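Local atomic coordinates of DUF3863 domain-containing protein (Parabacteroides distasonis, PDB entry 3LM3), a protein that is of unknown function but is probably a glycoside hydrolase or carbohydrate deacetylase. Residues G141-S146 against E164-A169; R122-M127 against L157-E162; C224-G229 against D352-L357. All blocks are in the same frame, centred on the assembly; numbering follows the deposited sequence.

Three contacts illustrate how one chain is tied together on two fronts. Interactions 1 and 2 are neighbours, their centres about 11 Å apart, and their segments alternate along the chain. Helices 120-138 and 154-163 pack together in interaction 2, and the strands that follow them, 146-148 and 168-172, lie side by side in one parallel sheet, approached by interaction 1; Ile166 N probably hydrogen-bonds to Leu160 O between the two. Interaction 3 comes later in the sequence, across the chain's centre and about 36 Å from either between centres. Thus interactions 1 and 2 join two consecutive helix-strand units, whereas interaction 3 joins segment 224-229 to the loop linking strands 341-346 and 357-363 of the antiparallel sheet.

Interaction 1: G141-S146 against E164-A169; sequences GYRPQS and ENIHVA
Arg143 reaches across to Glu164 with its guanidinium nearly parallel to the carboxylate, the two planes only 16° apart although the side chains cross at about a right angle. One nitrogen does the gripping: NH2 of Arg143 gives a hydrogen bond of 2.7 Å to OE1 of Glu164, meeting it on the anti side and somewhat out of the carboxylate plane as a salt bridge, and another of 2.8 Å to the backbone O of Glu164, in the carbonyl plane on a lone pair. The bend at chi3 (64°) brings NH2 to both oxygens, while NE of Arg143 holds a water at 2.8 Å that donates to O of Asn165. OE2 of Glu164 is hydrogen-bonded to OG of Ser128. An alanine in place of Arg143 would remove all three links and would probably leave the Glu164 carboxylate without its charge partner. Next along the segments, CG1 of Ile166 lies against O of Pro144, with CD1 4.2 Å from CG of the proline ring, and a second water bridges O of Gln145 to N of His167. Ile131 of helix 120-138 packs on Arg143, Glu164 and Ile166, Pro144 rests on strand 105-108, and the two segments run into the neighbouring parallel strands 146-148 and 168-172.

Interaction 2: R122-M127 against L157-E162; sequences RVNREM and LRYLAE
Helix-to-helix packing in an alpha/beta layer is the setting here: helices 120-138 and 154-163 run side by side in the same general direction, their local axes 10.1 Å apart and crossing at -35°. Asn124 and Tyr159 carry the contact as a stack of amide on ring. The two planes lie 5° apart, CG of Asn124 sits 3.4 Å from CG of Tyr159, and CB of Asn124 makes a CH-pi contact 3.4 Å above the ring centroid, almost on the normal. With its CG anti to the backbone N (chi1 178°), Tyr159 swings its ring out between the helices and offers that face. The amide is fixed at both polar atoms by the start of the partner helix, OD1 by Asn156 and ND2 by Asp155; Asp155 also pairs with Arg158. At the far end of the ring the Tyr159 hydroxyl is hydrogen-bonded to Ser128. Deeper in, selenomethionine Met127 bends at chi3 and sets its CE 3.7 Å from CD2 of Leu160 in one of the leucine's two conformers, the two chains crossing, and 4.0 Å from CD1 of Tyr159. Beneath this apolar end lies the parallel sheet: Ile147 of strand 146-148 touches both Met127 and Leu160, and Ala169 of strand 168-172 meets Leu160.

Interaction 3: C224-G229 against D352-L357; sequences CARRSG and DSYNNL
Cys224 and Asp352 meet where the short helix 222-225 approaches the loop before strand 357-363, with SG of Cys224 3.5 Å from OD1 of Asp352. CG of Asp352 sits between its own backbone N and carbonyl carbon (chi1 60°), which brings the carboxylate to that sulfur. Alongside, Leu357 places its CD1 over one face of the Arg226 guanidinium, 3.6 Å from NH2. The ring of Tyr354 is approached at its edge instead: in one of two Arg227 conformers, NH1 lies 4.1 Å from CE2 of Tyr354, the planes 70° apart. Two waters link the polar groups of the two segments. One accepts from NH2 of Arg226 at 2.9 Å and can donate to O of Asp352; the other lies 2.7 Å from OD2 of Asp352, to which it can donate, and reaches O of Cys224 and, weakly, NH1 of Arg227. Farther out, Asp352 forms a salt bridge with Arg242 and accepts a hydrogen bond from the backbone of Asn239, which together fix its carboxylate. NE of Arg226 is tied to O of Ile223, and Ser353, at the centre of an inverse gamma turn, is held by Asp221. The contact is therefore largely water-mediated: the arginines meet the facing loop through apolar surface and water, and the Asp352 charge is probably balanced mainly by Arg242.

Interaction 1: G141-S146 against E164-A169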
loop_
_atom_site.group_PDB
_atom_site.type_symbol
_atom_site.label_atom_id
_atom_site.label_comp_id
_atom_site.label_asym_id
_atom_site.label_seq_id
_atom_site.Cartn_x
_atom_site.Cartn_y
_atom_site.Cartn_z
ATOM N N GLY A 141 0.254 20.817 19.324
ATOM C CA GLY A 141 0.811 19.520 19.708
ATOM C C GLY A 141 0.519 18.378 18.770
ATOM O O GLY A 141 0.796 17.246 19.103
ATOM N N TYR A 142 -0.037 18.692 17.617
ATOM C CA TYR A 142 -0.400 17.680 16.615
ATOM C C TYR A 142 0.767 16.767 16.295
ATOM O O TYR A 142 1.889 17.230 16.062
ATOM C CB TYR A 142 -0.853 18.352 15.318
ATOM C CG TYR A 142 -1.212 17.344 14.260
ATOM C CD1 TYR A 142 -2.401 16.661 14.319
ATOM C CD2 TYR A 142 -0.306 17.002 13.277
ATOM C CE1 TYR A 142 -2.712 15.647 13.398
ATOM C CE2 TYR A 142 -0.592 16.019 12.342
ATOM C CZ TYR A 142 -1.793 15.340 12.407
ATOM O OH TYR A 142 -2.065 14.369 11.502
ATOM N N ARG A 143 0.482 15.477 16.252
ATOM C CA ARG A 143 1.424 14.517 15.709
ATOM C C ARG A 143 0.654 13.554 14.816
ATOM O O ARG A 143 -0.445 13.124 15.163
ATOM C CB ARG A 143 2.119 13.760 16.817
ATOM C CG ARG A 143 2.964 14.645 17.712
ATOM C CD ARG A 143 3.562 13.897 18.848
ATOM N NE ARG A 143 4.499 12.891 18.378
ATOM C CZ ARG A 143 5.740 13.128 18.014
ATOM N NH1 ARG A 143 6.228 14.367 18.017
ATOM N NH2 ARG A 143 6.487 12.118 17.607
ATOM N N PRO A 144 1.213 13.211 13.646
ATOM C CA PRO A 144 0.521 12.253 12.803
ATOM C C PRO A 144 0.479 10.859 13.447
ATOM O O PRO A 144 1.301 10.563 14.317
ATOM C CB PRO A 144 1.359 12.281 11.521
ATOM C CG PRO A 144 2.704 12.543 11.981
ATOM C CD PRO A 144 2.530 13.568 13.102
ATOM N N GLN A 145 -0.458 10.023 13.029
ATOM C CA GLN A 145 -0.535 8.651 13.519
ATOM C C GLN A 145 0.205 7.678 12.600
ATOM O O GLN A 145 0.415 6.540 12.990
ATOM C CB GLN A 145 -1.990 8.222 13.666
ATOM C CG GLN A 145 -2.707 8.931 14.792
ATOM C CD GLN A 145 -4.160 8.526 14.877
ATOM O OE1 GLN A 145 -4.917 8.765 13.941
ATOM N NE2 GLN A 145 -4.556 7.910 15.994
ATOM N N SER A 146 0.632 8.124 11.410
ATOM C CA SER A 146 1.377 7.273 10.464
ATOM C C SER A 146 2.436 8.102 9.768
ATOM O O SER A 146 2.401 9.355 9.858
ATOM C CB SER A 146 0.430 6.689 9.401
ATOM O OG SER A 146 -0.044 7.686 8.522
ATOM N N GLU A 164 9.561 7.916 18.308
ATOM C CA GLU A 164 8.545 8.918 17.961
ATOM C C GLU A 164 7.140 8.583 18.440
ATOM O O GLU A 164 6.209 9.372 18.244
ATOM C CB GLU A 164 8.569 9.213 16.448
ATOM C CG GLU A 164 9.860 9.884 15.982
ATOM C CD GLU A 164 10.010 11.343 16.432
ATOM O OE1 GLU A 164 9.173 11.903 17.158
ATOM O OE2 GLU A 164 11.024 11.960 16.054
ATOM N N ASN A 165 6.971 7.418 19.071
ATOM C CA ASN A 165 5.669 6.975 19.527
ATOM C C ASN A 165 4.626 7.035 18.402
ATOM O O ASN A 165 3.466 7.466 18.599
ATOM C CB ASN A 165 5.237 7.801 20.755
ATOM C CG ASN A 165 4.083 7.181 21.511
ATOM O OD1 ASN A 165 3.896 5.957 21.535
ATOM N ND2 ASN A 165 3.307 8.037 22.171
ATOM N N ILE A 166 5.043 6.596 17.201
ATOM C CA ILE A 166 4.164 6.481 16.030
ATOM C C ILE A 166 4.155 5.019 15.668
ATOM O O ILE A 166 5.208 4.420 15.526
ATOM C CB ILE A 166 4.627 7.366 14.875
ATOM C CG1 ILE A 166 4.338 8.829 15.217
ATOM C CG2 ILE A 166 3.950 6.911 13.550
ATOM C CD1 ILE A 166 4.981 9.825 14.245
ATOM N N HIS A 167 2.958 4.436 15.579
ATOM C CA HIS A 167 2.802 2.988 15.566
ATOM C C HIS A 167 2.087 2.492 14.306
ATOM O O HIS A 167 1.622 1.359 14.277
ATOM C CB HIS A 167 2.078 2.498 16.826
ATOM C CG HIS A 167 2.813 2.846 18.079
ATOM N ND1 HIS A 167 3.888 2.114 18.535
ATOM C CD2 HIS A 167 2.661 3.878 18.942
ATOM C CE1 HIS A 167 4.348 2.669 19.652
ATOM N NE2 HIS A 167 3.653 3.767 19.893
ATOM N N VAL A 168 2.049 3.337 13.270
ATOM C CA VAL A 168 1.544 2.929 11.967
ATOM C C VAL A 168 2.487 3.491 10.907
ATOM O O VAL A 168 2.934 4.642 11.014
ATOM C CB VAL A 168 0.130 3.474 11.721
ATOM C CG1 VAL A 168 -0.424 3.010 10.326
ATOM C CG2 VAL A 168 -0.781 3.063 12.860
ATOM N N ALA A 169 2.789 2.712 9.867
ATOM C CA ALA A 169 3.453 3.273 8.716
ATOM C C ALA A 169 3.011 2.556 7.455
ATOM O O ALA A 169 2.849 1.332 7.449
ATOM C CB ALA A 169 4.994 3.215 8.819
HETATM O O HOH W 1 3.145 10.400 18.486
HETATM O O HOH W 2 0.430 5.859 15.600
#

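Interaction 2: R122-M127 against L157-E162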
loop_
_atom_site.group_PDB
_atom_site.type_symbol
_atom_site.label_atom_id
_atom_site.label_comp_id
_atom_site.label_asym_id
_atom_site.label_seq_id
_atom_site.Cartn_x
_atom_site.Cartn_y
_atom_site.Cartn_z
ATOM N N ARG A 122 19.953 8.133 8.590
ATOM C CA ARG A 122 19.513 9.332 7.898
ATOM C C ARG A 122 17.992 9.362 7.713
ATOM O O ARG A 122 17.368 10.402 7.909
ATOM C CB ARG A 122 20.222 9.464 6.546
ATOM C CG ARG A 122 19.731 10.674 5.743
ATOM C CD ARG A 122 20.659 10.968 4.604
ATOM N NE ARG A 122 20.155 12.071 3.812
ATOM C CZ ARG A 122 20.759 12.545 2.725
ATOM N NH1 ARG A 122 21.894 11.998 2.301
ATOM N NH2 ARG A 122 20.248 13.583 2.085
ATOM N N VAL A 123 17.404 8.236 7.293
ATOM C CA VAL A 123 15.965 8.156 7.212
ATOM C C VAL A 123 15.361 8.495 8.565
ATOM O O VAL A 123 14.422 9.292 8.636
ATOM C CB VAL A 123 15.476 6.793 6.702
ATOM C CG1 VAL A 123 13.945 6.719 6.680
ATOM C CG2 VAL A 123 16.054 6.469 5.295
ATOM N N ASN A 124 15.884 7.905 9.641
ATOM C CA ASN A 124 15.308 8.160 10.959
ATOM C C ASN A 124 15.390 9.652 11.325
ATOM O O ASN A 124 14.411 10.259 11.784
ATOM C CB ASN A 124 16.010 7.322 12.042
ATOM C CG ASN A 124 15.777 5.839 11.864
ATOM O OD1 ASN A 124 14.879 5.433 11.120
ATOM N ND2 ASN A 124 16.604 5.017 12.512
ATOM N N ARG A 125 16.555 10.236 11.111
ATOM C CA ARG A 125 16.790 11.630 11.440
ATOM C C ARG A 125 15.835 12.532 10.665
ATOM O O ARG A 125 15.266 13.470 11.226
ATOM C CB ARG A 125 18.244 12.012 11.166
ATOM C CG ARG A 125 18.536 13.473 11.366
ATOM C CD ARG A 125 20.024 13.771 11.221
ATOM N NE ARG A 125 20.519 13.456 9.873
ATOM C CZ ARG A 125 21.327 12.453 9.528
ATOM N NH1 ARG A 125 21.791 11.585 10.412
ATOM N NH2 ARG A 125 21.674 12.307 8.259
ATOM N N GLU A 126 15.671 12.275 9.365
ATOM C CA GLU A 126 14.840 13.125 8.532
ATOM C C GLU A 126 13.357 12.918 8.810
ATOM O O GLU A 126 12.595 13.885 8.790
ATOM C CB GLU A 126 15.207 12.941 7.050
ATOM C CG GLU A 126 16.638 13.449 6.803
ATOM C CD GLU A 126 17.088 13.437 5.359
ATOM O OE1 GLU A 126 16.290 13.054 4.482
ATOM O OE2 GLU A 126 18.261 13.824 5.123
HETATM N N MSE A 127 12.929 11.704 9.138
HETATM C CA MSE A 127 11.567 11.513 9.612
HETATM C C MSE A 127 11.313 12.371 10.843
HETATM O O MSE A 127 10.260 13.026 10.924
HETATM C CB MSE A 127 11.255 10.036 9.920
HETATM C CG MSE A 127 11.147 9.151 8.715
HETATM SE SE MSE A 127 10.433 7.389 9.041
HETATM C CE MSE A 127 11.722 6.823 10.375
ATOM N N LEU A 157 11.032 1.485 11.169
ATOM C CA LEU A 157 9.763 1.216 11.855
ATOM C C LEU A 157 9.936 1.104 13.365
ATOM O O LEU A 157 9.130 1.628 14.143
ATOM C CB LEU A 157 9.133 -0.030 11.236
ATOM C CG LEU A 157 8.943 0.056 9.724
ATOM C CD1 LEU A 157 8.389 -1.245 9.158
ATOM C CD2 LEU A 157 8.037 1.216 9.387
ATOM N N ARG A 158 10.996 0.421 13.793
ATOM C CA ARG A 158 11.439 0.374 15.188
ATOM C C ARG A 158 11.596 1.782 15.746
ATOM O O ARG A 158 11.138 2.119 16.836
ATOM C CB ARG A 158 12.799 -0.342 15.201
ATOM C CG ARG A 158 13.511 -0.453 16.516
ATOM C CD ARG A 158 14.298 0.795 16.893
ATOM N NE ARG A 158 15.321 1.325 15.950
ATOM C CZ ARG A 158 15.992 2.443 16.231
ATOM N NH1 ARG A 158 15.677 3.112 17.346
ATOM N NH2 ARG A 158 16.943 2.923 15.418
ATOM N N TYR A 159 12.311 2.605 14.992
ATOM C CA TYR A 159 12.568 3.970 15.412
ATOM C C TYR A 159 11.267 4.772 15.582
ATOM O O TYR A 159 11.083 5.504 16.553
ATOM C CB TYR A 159 13.498 4.645 14.389
ATOM C CG TYR A 159 13.826 6.085 14.661
ATOM C CD1 TYR A 159 13.035 7.114 14.145
ATOM C CD2 TYR A 159 14.944 6.412 15.416
ATOM C CE1 TYR A 159 13.349 8.442 14.393
ATOM C CE2 TYR A 159 15.274 7.721 15.651
ATOM C CZ TYR A 159 14.476 8.738 15.152
ATOM O OH TYR A 159 14.854 10.063 15.394
ATOM N N LEU A 160 10.371 4.659 14.615
ATOM C CA LEU A 160 9.084 5.360 14.713
ATOM C C LEU A 160 8.356 4.954 15.966
ATOM O O LEU A 160 7.899 5.817 16.721
ATOM C CB LEU A 160 8.185 5.075 13.510
ATOM C CG LEU A 160 8.606 5.791 12.248
ATOM C CD1 LEU A 160 7.711 5.380 11.053
ATOM C CD2 LEU A 160 8.641 7.307 12.428
ATOM N N ALA A 161 8.268 3.645 16.216
ATOM C CA ALA A 161 7.511 3.143 17.350
ATOM C C ALA A 161 8.131 3.608 18.663
ATOM O O ALA A 161 7.436 4.089 19.567
ATOM C CB ALA A 161 7.468 1.609 17.318
ATOM N N GLU A 162 9.444 3.432 18.792
ATOM C CA GLU A 162 10.127 3.565 20.072
ATOM C C GLU A 162 10.603 4.977 20.337
ATOM O O GLU A 162 10.584 5.439 21.494
ATOM C CB GLU A 162 11.263 2.542 20.159
ATOM C CG GLU A 162 10.665 1.115 20.093
ATOM C CD GLU A 162 11.638 -0.059 19.956
ATOM O OE1 GLU A 162 12.884 0.127 19.959
ATOM O OE2 GLU A 162 11.113 -1.209 19.820
#

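Interaction 3: C224-G229 against D352-L357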
loop_
_atom_site.group_PDB
_atom_site.type_symbol
_atom_site.label_atom_id
_atom_site.label_comp_id
_atom_site.label_asym_id
_atom_site.label_seq_id
_atom_site.Cartn_x
_atom_site.Cartn_y
_atom_site.Cartn_z
ATOM N N CYS A 224 -3.562 -9.339 -11.644
ATOM C CA CYS A 224 -2.643 -8.466 -12.355
ATOM C C CYS A 224 -1.262 -8.444 -11.706
ATOM O O CYS A 224 -0.231 -8.383 -12.387
ATOM C CB CYS A 224 -3.183 -7.047 -12.410
ATOM S SG CYS A 224 -4.851 -6.891 -13.129
ATOM N N ALA A 225 -1.251 -8.484 -10.373
ATOM C CA ALA A 225 -0.030 -8.275 -9.591
ATOM C C ALA A 225 0.902 -9.458 -9.581
ATOM O O ALA A 225 2.007 -9.347 -9.060
ATOM C CB ALA A 225 -0.413 -7.862 -8.156
ATOM N N ARG A 226 0.509 -10.606 -10.140
ATOM C CA ARG A 226 1.408 -11.748 -10.277
ATOM C C ARG A 226 2.620 -11.407 -11.118
ATOM O O ARG A 226 3.692 -11.953 -10.895
ATOM C CB ARG A 226 0.718 -12.935 -10.978
ATOM C CG ARG A 226 -0.449 -13.528 -10.258
ATOM C CD ARG A 226 -1.160 -14.529 -11.179
ATOM N NE ARG A 226 -1.619 -13.872 -12.401
ATOM C CZ ARG A 226 -1.551 -14.345 -13.642
ATOM N NH1 ARG A 226 -1.088 -15.572 -13.901
ATOM N NH2 ARG A 226 -1.982 -13.611 -14.645
ATOM N N ARG A 227 2.454 -10.547 -12.110
ATOM C CA ARG A 227 3.525 -10.198 -13.065
ATOM C C ARG A 227 4.546 -9.239 -12.493
ATOM O O ARG A 227 4.248 -8.497 -11.616
ATOM C CB ARG A 227 2.945 -9.512 -14.298
ATOM C CG ARG A 227 2.496 -10.427 -15.392
ATOM C CD ARG A 227 1.307 -11.297 -14.987
ATOM N NE ARG A 227 1.001 -12.272 -16.035
ATOM C CZ ARG A 227 0.410 -12.003 -17.213
ATOM N NH1 ARG A 227 0.053 -10.779 -17.556
ATOM N NH2 ARG A 227 0.215 -12.993 -18.074
ATOM N N SER A 228 5.762 -9.295 -13.058
ATOM C CA SER A 228 6.768 -8.243 -12.930
ATOM C C SER A 228 6.593 -7.295 -14.093
ATOM O O SER A 228 6.397 -7.751 -15.209
ATOM C CB SER A 228 8.191 -8.847 -12.975
ATOM O OG SER A 228 9.207 -7.874 -12.736
ATOM N N GLY A 229 6.672 -5.993 -13.819
ATOM C CA GLY A 229 6.634 -4.953 -14.833
ATOM C C GLY A 229 5.307 -4.810 -15.580
ATOM O O GLY A 229 4.240 -5.135 -15.035
ATOM N N ASP A 352 -5.903 -7.159 -18.264
ATOM C CA ASP A 352 -5.121 -8.296 -17.807
ATOM C C ASP A 352 -5.662 -8.974 -16.546
ATOM O O ASP A 352 -5.016 -9.832 -15.969
ATOM C CB ASP A 352 -3.634 -7.901 -17.639
ATOM C CG ASP A 352 -3.412 -6.775 -16.635
ATOM O OD1 ASP A 352 -4.325 -5.966 -16.432
ATOM O OD2 ASP A 352 -2.281 -6.685 -16.097
ATOM N N SER A 353 -6.874 -8.617 -16.112
ATOM C CA SER A 353 -7.540 -9.346 -15.023
ATOM C C SER A 353 -8.316 -10.513 -15.673
ATOM O O SER A 353 -9.537 -10.484 -15.809
ATOM C CB SER A 353 -8.462 -8.404 -14.239
ATOM O OG SER A 353 -9.011 -9.027 -13.080
ATOM N N TYR A 354 -7.564 -11.532 -16.061
ATOM C CA TYR A 354 -8.063 -12.584 -16.956
ATOM C C TYR A 354 -9.168 -13.394 -16.316
ATOM O O TYR A 354 -9.050 -13.907 -15.193
ATOM C CB TYR A 354 -6.921 -13.479 -17.480
ATOM C CG TYR A 354 -5.954 -12.666 -18.312
ATOM C CD1 TYR A 354 -6.336 -12.080 -19.512
ATOM C CD2 TYR A 354 -4.637 -12.466 -17.892
ATOM C CE1 TYR A 354 -5.470 -11.305 -20.256
ATOM C CE2 TYR A 354 -3.776 -11.673 -18.630
ATOM C CZ TYR A 354 -4.179 -11.126 -19.824
ATOM O OH TYR A 354 -3.356 -10.318 -20.577
ATOM N N ASN A 355 -10.264 -13.547 -17.059
ATOM C CA ASN A 355 -11.472 -14.133 -16.501
ATOM C C ASN A 355 -11.372 -15.611 -16.157
ATOM O O ASN A 355 -12.111 -16.061 -15.307
ATOM C CB ASN A 355 -12.702 -13.867 -17.404
ATOM C CG ASN A 355 -12.595 -14.426 -18.814
ATOM O OD1 ASN A 355 -11.648 -15.143 -19.177
ATOM N ND2 ASN A 355 -13.635 -14.144 -19.624
ATOM N N ASN A 356 -10.467 -16.326 -16.812
ATOM C CA ASN A 356 -10.354 -17.750 -16.647
ATOM C C ASN A 356 -9.568 -18.137 -15.406
ATOM O O ASN A 356 -9.492 -19.326 -15.094
ATOM C CB ASN A 356 -9.666 -18.372 -17.862
ATOM C CG ASN A 356 -8.209 -17.980 -17.963
ATOM O OD1 ASN A 356 -7.891 -16.814 -18.148
ATOM N ND2 ASN A 356 -7.311 -18.977 -17.874
ATOM N N LEU A 357 -9.014 -17.144 -14.708
ATOM C CA LEU A 357 -8.170 -17.414 -13.544
ATOM C C LEU A 357 -8.891 -17.210 -12.226
ATOM O O LEU A 357 -9.637 -16.237 -12.047
ATOM C CB LEU A 357 -6.916 -16.532 -13.611
ATOM C CG LEU A 357 -5.985 -16.756 -14.800
ATOM C CD1 LEU A 357 -4.850 -15.726 -14.793
ATOM C CD2 LEU A 357 -5.417 -18.190 -14.826
HETATM O O HOH W 3 -0.671 -8.600 -15.176
HETATM O O HOH W 4 -2.466 -10.896 -15.555
#